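Local coordinates for protein ATP-dependent DNA helicase PIF1 (Candida albicans, PDB 7OTJ) that couples ATP hydrolysis to 5'-3' unwinding of DNA, probably including G-quadruplex structures, in keeping with a role in maintaining nuclear and mitochondrial genome stability, at residues Gly25-Gly30 with Ile189-Gly194; Gly457-Lys462 with Arg482-Ala487. All coordinates share one frame; numbering follows the deposited sequence.

Interaction 1. Residues Gly25-Gly30 with Ile189-Gly194; sequences GSAGTG and IFRQKG. With ADP (adenosine-5'-diphosphate), chain E; ALF (tetrafluoroaluminate ion), chain F.
Gly-28 O accepts two backbone bonds from the facing loop, a firm one from Phe-190 N at 2.9 Å and a weak one from Arg-191 N. The CA atoms of Gly-28 and Arg-191 lie 4.8 Å apart. Beside this junction, Thr-29 CG2 meets Ile-189 CG1, and Ile-189 CD1 reaches Ser-26 CB at 3.9 Å, a small nonpolar contact. Thr-29 OG1 bonds to Ser-26 O in the carbonyl plane, adding to the weak backbone bond from Thr-29 N that closes the type II turn. This turn belongs to the P-loop (Walker A) between strand 21-25 and helix 31-45, whose amides Gly-28 N and Gly-30 N bond ADP O3B and O3A. Phe-190 lays its ring face over the adenine, ADP C6 standing 3.4 Å above the ring centre. Tetrafluoroaluminate, its aluminium bound by ADP O3B and a water, is consistent with a mimic of the phosphoryl group in transfer. Arg-191, with CG anti to the backbone N (chi1 -179°) and a bend at chi3, passes a guanidinium face over Gly-28 CA and turns its edge to this anion. There NH1 gives F2 a nearly straight bond (2.7 Å, 167°), while NH2 bonds F4 and, weakly, ADP O3B.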
ATOM      1  N   GLY A  25      -9.846   7.077 -12.889  1.00 46.21           N
ATOM      2  CA  GLY A  25      -9.664   8.514 -12.855  1.00 42.18           C
ATOM      3  C   GLY A  25      -8.249   8.844 -12.449  1.00 43.01           C
ATOM      4  O   GLY A  25      -7.531   8.025 -11.878  1.00 45.94           O
ATOM      5  N   SER A  26      -7.854  10.091 -12.713  1.00 43.67           N
ATOM      6  CA  SER A  26      -6.481  10.515 -12.464  1.00 46.25           C
ATOM      7  C   SER A  26      -6.164  10.449 -10.970  1.00 44.90           C
ATOM      8  O   SER A  26      -7.032  10.219 -10.129  1.00 49.93           O
ATOM      9  CB  SER A  26      -6.246  11.948 -12.959  1.00 41.65           C
ATOM     10  OG  SER A  26      -6.371  12.080 -14.367  1.00 46.37           O
ATOM     11  N   ALA A  27      -4.886  10.642 -10.651  1.00 49.17           N
ATOM     12  CA  ALA A  27      -4.452  10.655  -9.261  1.00 44.02           C
ATOM     13  C   ALA A  27      -5.206  11.710  -8.463  1.00 43.21           C
ATOM     14  O   ALA A  27      -5.350  12.854  -8.902  1.00 51.62           O
ATOM     15  CB  ALA A  27      -2.950  10.919  -9.191  1.00 38.54           C
ATOM     16  N   GLY A  28      -5.696  11.324  -7.286  1.00 41.80           N
ATOM     17  CA  GLY A  28      -6.342  12.280  -6.406  1.00 41.41           C
ATOM     18  C   GLY A  28      -7.769  12.632  -6.763  1.00 41.67           C
ATOM     19  O   GLY A  28      -8.282  13.656  -6.297  1.00 39.23           O
ATOM     20  N   THR A  29      -8.423  11.825  -7.594  1.00 42.37           N
ATOM     21  CA  THR A  29      -9.802  12.075  -7.988  1.00 46.47           C
ATOM     22  C   THR A  29     -10.820  11.600  -6.949  1.00 44.30           C
ATOM     23  O   THR A  29     -12.023  11.626  -7.229  1.00 39.66           O
ATOM     24  CB  THR A  29     -10.076  11.409  -9.339  1.00 41.96           C
ATOM     25  OG1 THR A  29      -9.491  10.102  -9.348  1.00 43.54           O
ATOM     26  CG2 THR A  29      -9.472  12.237 -10.461  1.00 39.05           C
ATOM     27  N   GLY A  30     -10.378  11.226  -5.751  1.00 38.75           N
ATOM     28  CA  GLY A  30     -11.296  10.774  -4.729  1.00 44.96           C
ATOM     29  C   GLY A  30     -11.771   9.347  -4.890  1.00 50.11           C
ATOM     30  O   GLY A  30     -12.871   9.014  -4.440  1.00 45.29           O
ATOM     31  N   ILE A 189     -10.321  16.465  -9.958  1.00 50.80           N
ATOM     32  CA  ILE A 189      -9.139  16.210  -9.141  1.00 41.31           C
ATOM     33  C   ILE A 189      -9.245  17.041  -7.867  1.00 41.96           C
ATOM     34  O   ILE A 189      -9.413  18.262  -7.928  1.00 53.36           O
ATOM     35  CB  ILE A 189      -7.854  16.530  -9.920  1.00 41.82           C
ATOM     36  CG1 ILE A 189      -7.618  15.468 -10.991  1.00 40.53           C
ATOM     37  CG2 ILE A 189      -6.643  16.637  -8.993  1.00 43.93           C
ATOM     38  CD1 ILE A 189      -6.428  15.736 -11.863  1.00 40.66           C
ATOM     39  N   PHE A 190      -9.193  16.372  -6.713  1.00 42.91           N
ATOM     40  CA  PHE A 190      -9.308  17.009  -5.407  1.00 42.29           C
ATOM     41  C   PHE A 190      -7.967  17.280  -4.741  1.00 48.87           C
ATOM     42  O   PHE A 190      -7.821  18.297  -4.054  1.00 52.86           O
ATOM     43  CB  PHE A 190     -10.161  16.146  -4.466  1.00 51.58           C
ATOM     44  CG  PHE A 190     -11.613  16.057  -4.860  1.00 53.15           C
ATOM     45  CD1 PHE A 190     -12.470  17.126  -4.654  1.00 56.28           C
ATOM     46  CD2 PHE A 190     -12.122  14.898  -5.422  1.00 58.09           C
ATOM     47  CE1 PHE A 190     -13.805  17.047  -5.016  1.00 53.12           C
ATOM     48  CE2 PHE A 190     -13.457  14.810  -5.782  1.00 59.85           C
ATOM     49  CZ  PHE A 190     -14.297  15.885  -5.579  1.00 58.31           C
ATOM     50  N   ARG A 191      -6.990  16.376  -4.893  1.00 42.90           N
ATOM     51  CA  ARG A 191      -5.749  16.487  -4.125  1.00 46.93           C
ATOM     52  C   ARG A 191      -5.015  17.802  -4.398  1.00 48.13           C
ATOM     53  O   ARG A 191      -4.482  18.425  -3.473  1.00 48.73           O
ATOM     54  CB  ARG A 191      -4.839  15.291  -4.414  1.00 41.76           C
ATOM     55  CG  ARG A 191      -3.544  15.323  -3.624  1.00 43.01           C
ATOM     56  CD  ARG A 191      -2.697  14.083  -3.845  1.00 48.78           C
ATOM     57  NE  ARG A 191      -3.350  12.857  -3.389  1.00 41.79           N
ATOM     58  CZ  ARG A 191      -3.505  11.769  -4.133  1.00 44.19           C
ATOM     59  NH1 ARG A 191      -3.073  11.717  -5.381  1.00 43.97           N
ATOM     60  NH2 ARG A 191      -4.097  10.703  -3.607  1.00 46.08           N
ATOM     61  N   GLN A 192      -4.962  18.236  -5.657  1.00 42.73           N
ATOM     62  CA  GLN A 192      -4.285  19.478  -6.012  1.00 43.76           C
ATOM     63  C   GLN A 192      -5.266  20.558  -6.467  1.00 55.10           C
ATOM     64  O   GLN A 192      -4.887  21.479  -7.197  1.00 60.21           O
ATOM     65  CB  GLN A 192      -3.232  19.224  -7.096  1.00 41.95           C
ATOM     66  CG  GLN A 192      -2.196  18.145  -6.763  1.00 41.08           C
ATOM     67  CD  GLN A 192      -2.666  16.731  -7.093  1.00 45.11           C
ATOM     68  OE1 GLN A 192      -3.761  16.536  -7.614  1.00 47.33           O
ATOM     69  NE2 GLN A 192      -1.834  15.742  -6.789  1.00 40.33           N
ATOM     70  N   LYS A 193      -6.518  20.488  -5.994  1.00 49.26           N
ATOM     71  CA  LYS A 193      -7.594  21.296  -6.571  1.00 50.66           C
ATOM     72  C   LYS A 193      -7.287  22.789  -6.529  1.00 67.03           C
ATOM     73  O   LYS A 193      -7.772  23.547  -7.378  1.00 71.65           O
ATOM     74  CB  LYS A 193      -8.909  21.013  -5.847  1.00 49.16           C
ATOM     75  CG  LYS A 193     -10.135  21.620  -6.521  1.00 65.30           C
ATOM     76  CD  LYS A 193     -11.417  21.149  -5.856  1.00 72.01           C
ATOM     77  CE  LYS A 193     -12.641  21.598  -6.638  1.00 83.94           C
ATOM     78  NZ  LYS A 193     -12.638  21.048  -8.022  1.00 74.22           N
ATOM     79  N   GLY A 194      -6.470  23.229  -5.570  1.00 51.52           N
ATOM     80  CA  GLY A 194      -6.215  24.651  -5.421  1.00 61.43           C
ATOM     81  C   GLY A 194      -5.369  25.255  -6.524  1.00 62.83           C
ATOM     82  O   GLY A 194      -5.376  26.477  -6.699  1.00 57.63           O
TER
HETATM   83  PB  ADP E1001      -7.446   8.723  -5.338  1.00 50.80           P
HETATM   84  O1B ADP E1001      -8.216   8.782  -6.643  1.00 37.19           O
HETATM   85  O2B ADP E1001      -7.633   7.454  -4.536  1.00 48.97           O
HETATM   86  O3B ADP E1001      -6.016   9.187  -5.447  1.00 46.82           O
HETATM   87  PA  ADP E1001      -8.069   9.879  -2.806  1.00 47.13           P
HETATM   88  O1A ADP E1001      -9.297   9.144  -2.333  1.00 53.74           O
HETATM   89  O2A ADP E1001      -6.710   9.502  -2.274  1.00 40.19           O
HETATM   90  O3A ADP E1001      -8.101   9.877  -4.421  1.00 41.14           O
HETATM   91  O5' ADP E1001      -8.262  11.450  -2.541  1.00 51.02           O
HETATM   92  C5' ADP E1001      -7.128  12.303  -2.448  1.00 47.75           C
HETATM   93  C4' ADP E1001      -7.510  13.526  -1.638  1.00 48.38           C
HETATM   94  O4' ADP E1001      -8.699  14.103  -2.176  1.00 46.29           O
HETATM   95  C3' ADP E1001      -7.806  13.134  -0.202  1.00 52.03           C
HETATM   96  O3' ADP E1001      -6.978  13.911   0.664  1.00 62.86           O
HETATM   97  C2' ADP E1001      -9.259  13.490   0.034  1.00 51.97           C
HETATM   98  O2' ADP E1001      -9.423  14.138   1.300  1.00 66.94           O
HETATM   99  C1' ADP E1001      -9.604  14.419  -1.118  1.00 50.08           C
HETATM  100  N9  ADP E1001     -10.986  14.181  -1.582  1.00 56.31           N
HETATM  101  C8  ADP E1001     -11.436  13.045  -2.144  1.00 54.86           C
HETATM  102  N7  ADP E1001     -12.751  13.151  -2.462  1.00 53.65           N
HETATM  103  C5  ADP E1001     -13.158  14.378  -2.095  1.00 57.63           C
HETATM  104  C6  ADP E1001     -14.426  15.145  -2.145  1.00 65.27           C
HETATM  105  N6  ADP E1001     -15.554  14.598  -2.660  1.00 59.05           N
HETATM  106  N1  ADP E1001     -14.419  16.405  -1.651  1.00 64.03           N
HETATM  107  C2  ADP E1001     -13.303  16.956  -1.136  1.00 48.71           C
HETATM  108  N3  ADP E1001     -12.122  16.321  -1.062  1.00 49.66           N
HETATM  109  C4  ADP E1001     -11.989  15.053  -1.514  1.00 58.98           C
HETATM  110 AL   ALF F1002      -4.353   7.825  -6.033  1.00 47.52          AL
HETATM  111  F1  ALF F1002      -5.018   6.274  -5.463  1.00 46.36           F
HETATM  112  F2  ALF F1002      -3.685   9.387  -6.589  1.00 48.45           F
HETATM  113  F3  ALF F1002      -5.148   7.534  -7.605  1.00 39.66           F
HETATM  114  F4  ALF F1002      -3.620   8.168  -4.441  1.00 43.25           F
HETATM  115  O   HOH W   1      -2.559   6.329  -6.676  1.00 42.46           O

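Interaction 2. Residues Gly457-Lys462 with Arg482-Ala487; sequences GQTLSK and RAVSRA. With ALF (tetrafluoroaluminate ion), chain F; PO4 (phosphate ion), chain Q.
Beside the nucleotide site of this superfamily 1 helicase, the two loops meet in the second RecA-like domain, and Arg-482 delivers its guanidinium to tetrafluoroaluminate in the manner of an arginine finger. NH1 of Arg-482 points at F4 (2.6 Å, 165°) and NH2 bonds F2 at 2.8 Å, and the aluminium lies at the edge of the guanidinium, in its plane. The side chain reaches this position by bending at chi2 (-55°) and again at chi3. Its NH1 also makes a weak bond to Gln-458 O, at 2.9 Å, and NE is held by Val-478 O; together these partners should limit rotation of the group. Gly-457 also borders the anion.

Farther along, a single beta bridge pairs Leu-460 with Ala-483. Leu-460 N donates to Arg-482 O at 3.0 Å, and Leu-460 O receives Val-484 N at 3.1 Å together with a CH···O contact from Ala-483 CA. Side chains pack beside this bridge: Leu-460 CD1 lies against Arg-482 CB, and Thr-459 CG2 meets Val-484 CG2 at 3.6 Å. It is the placement of CG2 anti to the backbone N of Thr-459 that puts this methyl on the valine.

The bridge lies just ahead of strands 463-466 and 489-492, neighbours in the parallel sheet, and follows helices 452-455 and 475-481. Leu-460 and Arg-482 rest on strand 234-237, while Ala-483 packs against Phe-198 of helix 196-204.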
ATOM      1  N   GLY A 457      -1.199   5.804  -3.710  1.00 49.83           N
ATOM      2  CA  GLY A 457      -2.390   5.832  -2.892  1.00 39.62           C
ATOM      3  C   GLY A 457      -2.335   6.839  -1.764  1.00 41.57           C
ATOM      4  O   GLY A 457      -3.388   7.217  -1.231  1.00 46.32           O
ATOM      5  N   GLN A 458      -1.141   7.287  -1.388  1.00 43.24           N
ATOM      6  CA  GLN A 458      -0.996   8.211  -0.278  1.00 48.79           C
ATOM      7  C   GLN A 458      -1.138   9.654  -0.751  1.00 48.56           C
ATOM      8  O   GLN A 458      -0.887   9.982  -1.915  1.00 43.77           O
ATOM      9  CB  GLN A 458       0.355   8.012   0.416  1.00 46.15           C
ATOM     10  CG  GLN A 458       0.540   6.631   1.038  1.00 44.31           C
ATOM     11  CD  GLN A 458      -0.466   6.340   2.137  1.00 53.54           C
ATOM     12  OE1 GLN A 458      -0.805   7.218   2.932  1.00 63.98           O
ATOM     13  NE2 GLN A 458      -0.954   5.102   2.184  1.00 54.49           N
ATOM     14  N   THR A 459      -1.544  10.512   0.177  1.00 46.29           N
ATOM     15  CA  THR A 459      -1.550  11.956  -0.010  1.00 44.71           C
ATOM     16  C   THR A 459      -0.517  12.554   0.934  1.00 50.15           C
ATOM     17  O   THR A 459      -0.521  12.250   2.134  1.00 51.48           O
ATOM     18  CB  THR A 459      -2.937  12.540   0.264  1.00 43.13           C
ATOM     19  OG1 THR A 459      -3.856  12.088  -0.739  1.00 53.44           O
ATOM     20  CG2 THR A 459      -2.891  14.051   0.253  1.00 43.90           C
ATOM     21  N   LEU A 460       0.371  13.389   0.398  1.00 44.98           N
ATOM     22  CA  LEU A 460       1.476  13.957   1.162  1.00 45.64           C
ATOM     23  C   LEU A 460       1.438  15.476   1.059  1.00 54.06           C
ATOM     24  O   LEU A 460       1.524  16.029  -0.044  1.00 49.82           O
ATOM     25  CB  LEU A 460       2.814  13.419   0.654  1.00 49.31           C
ATOM     26  CG  LEU A 460       2.909  11.896   0.559  1.00 47.03           C
ATOM     27  CD1 LEU A 460       4.132  11.463  -0.220  1.00 49.65           C
ATOM     28  CD2 LEU A 460       2.931  11.303   1.949  1.00 50.17           C
ATOM     29  N   SER A 461       1.320  16.144   2.210  1.00 56.11           N
ATOM     30  CA  SER A 461       1.328  17.603   2.229  1.00 50.65           C
ATOM     31  C   SER A 461       2.675  18.152   1.777  1.00 56.12           C
ATOM     32  O   SER A 461       2.741  18.999   0.879  1.00 47.04           O
ATOM     33  CB  SER A 461       0.996  18.105   3.632  1.00 48.21           C
ATOM     34  OG  SER A 461      -0.377  17.951   3.912  1.00 56.55           O
ATOM     35  N   LYS A 462       3.759  17.665   2.376  1.00 52.05           N
ATOM     36  CA  LYS A 462       5.104  18.145   2.091  1.00 47.63           C
ATOM     37  C   LYS A 462       5.977  16.950   1.741  1.00 55.20           C
ATOM     38  O   LYS A 462       6.081  16.004   2.528  1.00 65.41           O
ATOM     39  CB  LYS A 462       5.662  18.919   3.285  1.00 51.95           C
ATOM     40  CG  LYS A 462       4.860  20.182   3.570  1.00 60.75           C
ATOM     41  CD  LYS A 462       5.490  21.039   4.643  1.00 61.48           C
ATOM     42  CE  LYS A 462       4.625  22.254   4.938  1.00 84.80           C
ATOM     43  NZ  LYS A 462       4.240  23.000   3.704  1.00 78.54           N
ATOM     44  N   ARG A 482       1.664  12.660  -5.692  1.00 48.25           N
ATOM     45  CA  ARG A 482       1.415  12.526  -4.260  1.00 43.82           C
ATOM     46  C   ARG A 482       1.242  13.873  -3.576  1.00 44.74           C
ATOM     47  O   ARG A 482       0.620  13.937  -2.510  1.00 50.84           O
ATOM     48  CB  ARG A 482       2.563  11.773  -3.581  1.00 45.49           C
ATOM     49  CG  ARG A 482       2.856  10.386  -4.140  1.00 46.31           C
ATOM     50  CD  ARG A 482       1.629   9.514  -4.127  1.00 42.67           C
ATOM     51  NE  ARG A 482       0.895   9.562  -5.387  1.00 48.27           N
ATOM     52  CZ  ARG A 482      -0.365   9.173  -5.523  1.00 42.66           C
ATOM     53  NH1 ARG A 482      -1.068   8.736  -4.493  1.00 43.00           N
ATOM     54  NH2 ARG A 482      -0.936   9.236  -6.723  1.00 51.47           N
ATOM     55  N   ALA A 483       1.775  14.942  -4.160  1.00 42.21           N
ATOM     56  CA  ALA A 483       1.813  16.238  -3.497  1.00 43.08           C
ATOM     57  C   ALA A 483       0.459  16.930  -3.528  1.00 44.07           C
ATOM     58  O   ALA A 483      -0.260  16.890  -4.532  1.00 49.46           O
ATOM     59  CB  ALA A 483       2.867  17.140  -4.144  1.00 55.64           C
ATOM     60  N   VAL A 484       0.112  17.561  -2.406  1.00 46.35           N
ATOM     61  CA  VAL A 484      -1.060  18.427  -2.362  1.00 48.64           C
ATOM     62  C   VAL A 484      -0.828  19.685  -3.194  1.00 50.22           C
ATOM     63  O   VAL A 484      -1.693  20.103  -3.972  1.00 47.45           O
ATOM     64  CB  VAL A 484      -1.406  18.762  -0.899  1.00 49.18           C
ATOM     65  CG1 VAL A 484      -2.461  19.863  -0.816  1.00 47.09           C
ATOM     66  CG2 VAL A 484      -1.872  17.508  -0.176  1.00 45.65           C
ATOM     67  N   SER A 485       0.340  20.306  -3.055  1.00 55.72           N
ATOM     68  CA  SER A 485       0.609  21.569  -3.728  1.00 58.54           C
ATOM     69  C   SER A 485       2.069  21.640  -4.142  1.00 51.85           C
ATOM     70  O   SER A 485       2.927  20.940  -3.600  1.00 53.12           O
ATOM     71  CB  SER A 485       0.276  22.763  -2.839  1.00 56.23           C
ATOM     72  OG  SER A 485       1.172  22.807  -1.747  1.00 51.60           O
ATOM     73  N   ARG A 486       2.345  22.513  -5.111  1.00 57.90           N
ATOM     74  CA  ARG A 486       3.731  22.726  -5.506  1.00 51.31           C
ATOM     75  C   ARG A 486       4.538  23.376  -4.392  1.00 49.02           C
ATOM     76  O   ARG A 486       5.738  23.107  -4.265  1.00 56.93           O
ATOM     77  CB  ARG A 486       3.800  23.582  -6.767  1.00 50.08           C
ATOM     78  CG  ARG A 486       3.432  22.834  -8.033  1.00 53.86           C
ATOM     79  CD  ARG A 486       3.560  23.731  -9.241  1.00 48.66           C
ATOM     80  NE  ARG A 486       2.490  24.716  -9.290  1.00 49.25           N
ATOM     81  CZ  ARG A 486       2.383  25.662 -10.212  1.00 50.20           C
ATOM     82  NH1 ARG A 486       3.330  25.857 -11.117  1.00 50.82           N
ATOM     83  NH2 ARG A 486       1.295  26.425 -10.234  1.00 50.70           N
ATOM     84  N   ALA A 487       3.904  24.206  -3.561  1.00 53.21           N
ATOM     85  CA  ALA A 487       4.638  24.849  -2.473  1.00 54.70           C
ATOM     86  C   ALA A 487       5.148  23.838  -1.456  1.00 52.23           C
ATOM     87  O   ALA A 487       6.114  24.120  -0.740  1.00 51.83           O
ATOM     88  CB  ALA A 487       3.773  25.897  -1.780  1.00 52.30           C
TER
HETATM   89 AL   ALF F1002      -4.353   7.825  -6.033  1.00 47.52          AL
HETATM   90  F1  ALF F1002      -5.018   6.274  -5.463  1.00 46.36           F
HETATM   91  F2  ALF F1002      -3.685   9.387  -6.589  1.00 48.45           F
HETATM   92  F3  ALF F1002      -5.148   7.534  -7.605  1.00 39.66           F
HETATM   93  F4  ALF F1002      -3.620   8.168  -4.441  1.00 43.25           F
HETATM   94  P   PO4 Q1013       2.105  30.065 -10.601  1.00 97.84           P
HETATM   95  O1  PO4 Q1013       1.212  29.039 -11.263  1.00 71.87           O
HETATM   96  O2  PO4 Q1013       3.038  29.401  -9.615  1.00 86.27           O
HETATM   97  O3  PO4 Q1013       1.262  31.111  -9.904  1.00 74.72           O
HETATM   98  O4  PO4 Q1013       2.943  30.741 -11.654  1.00 78.40           O
HETATM   99  O   HOH W   1      -2.559   6.329  -6.676  1.00 42.46           O

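How the interactions relate
From the N terminus, interaction 1 comes first, joining the loop after strand 21-25 to the loop after strand 182-186 and so closing a long excursion through the first parallel sheet. Interaction 2 follows in series, neither nested nor crossed, and closes a short one around strand 463-466 and helix 475-481 in the second sheet. Their centres are 11 Å apart, and both touch the tetrafluoroaluminate, whose aluminium carries the water common to the two sites. Arg-191 NE probably bonds Thr-459 OG1 at 2.8 Å, and Gln-192 NE2 probably bonds Ala-483 O at 3.0 Å, stitching the two RecA-like domains across their cleft.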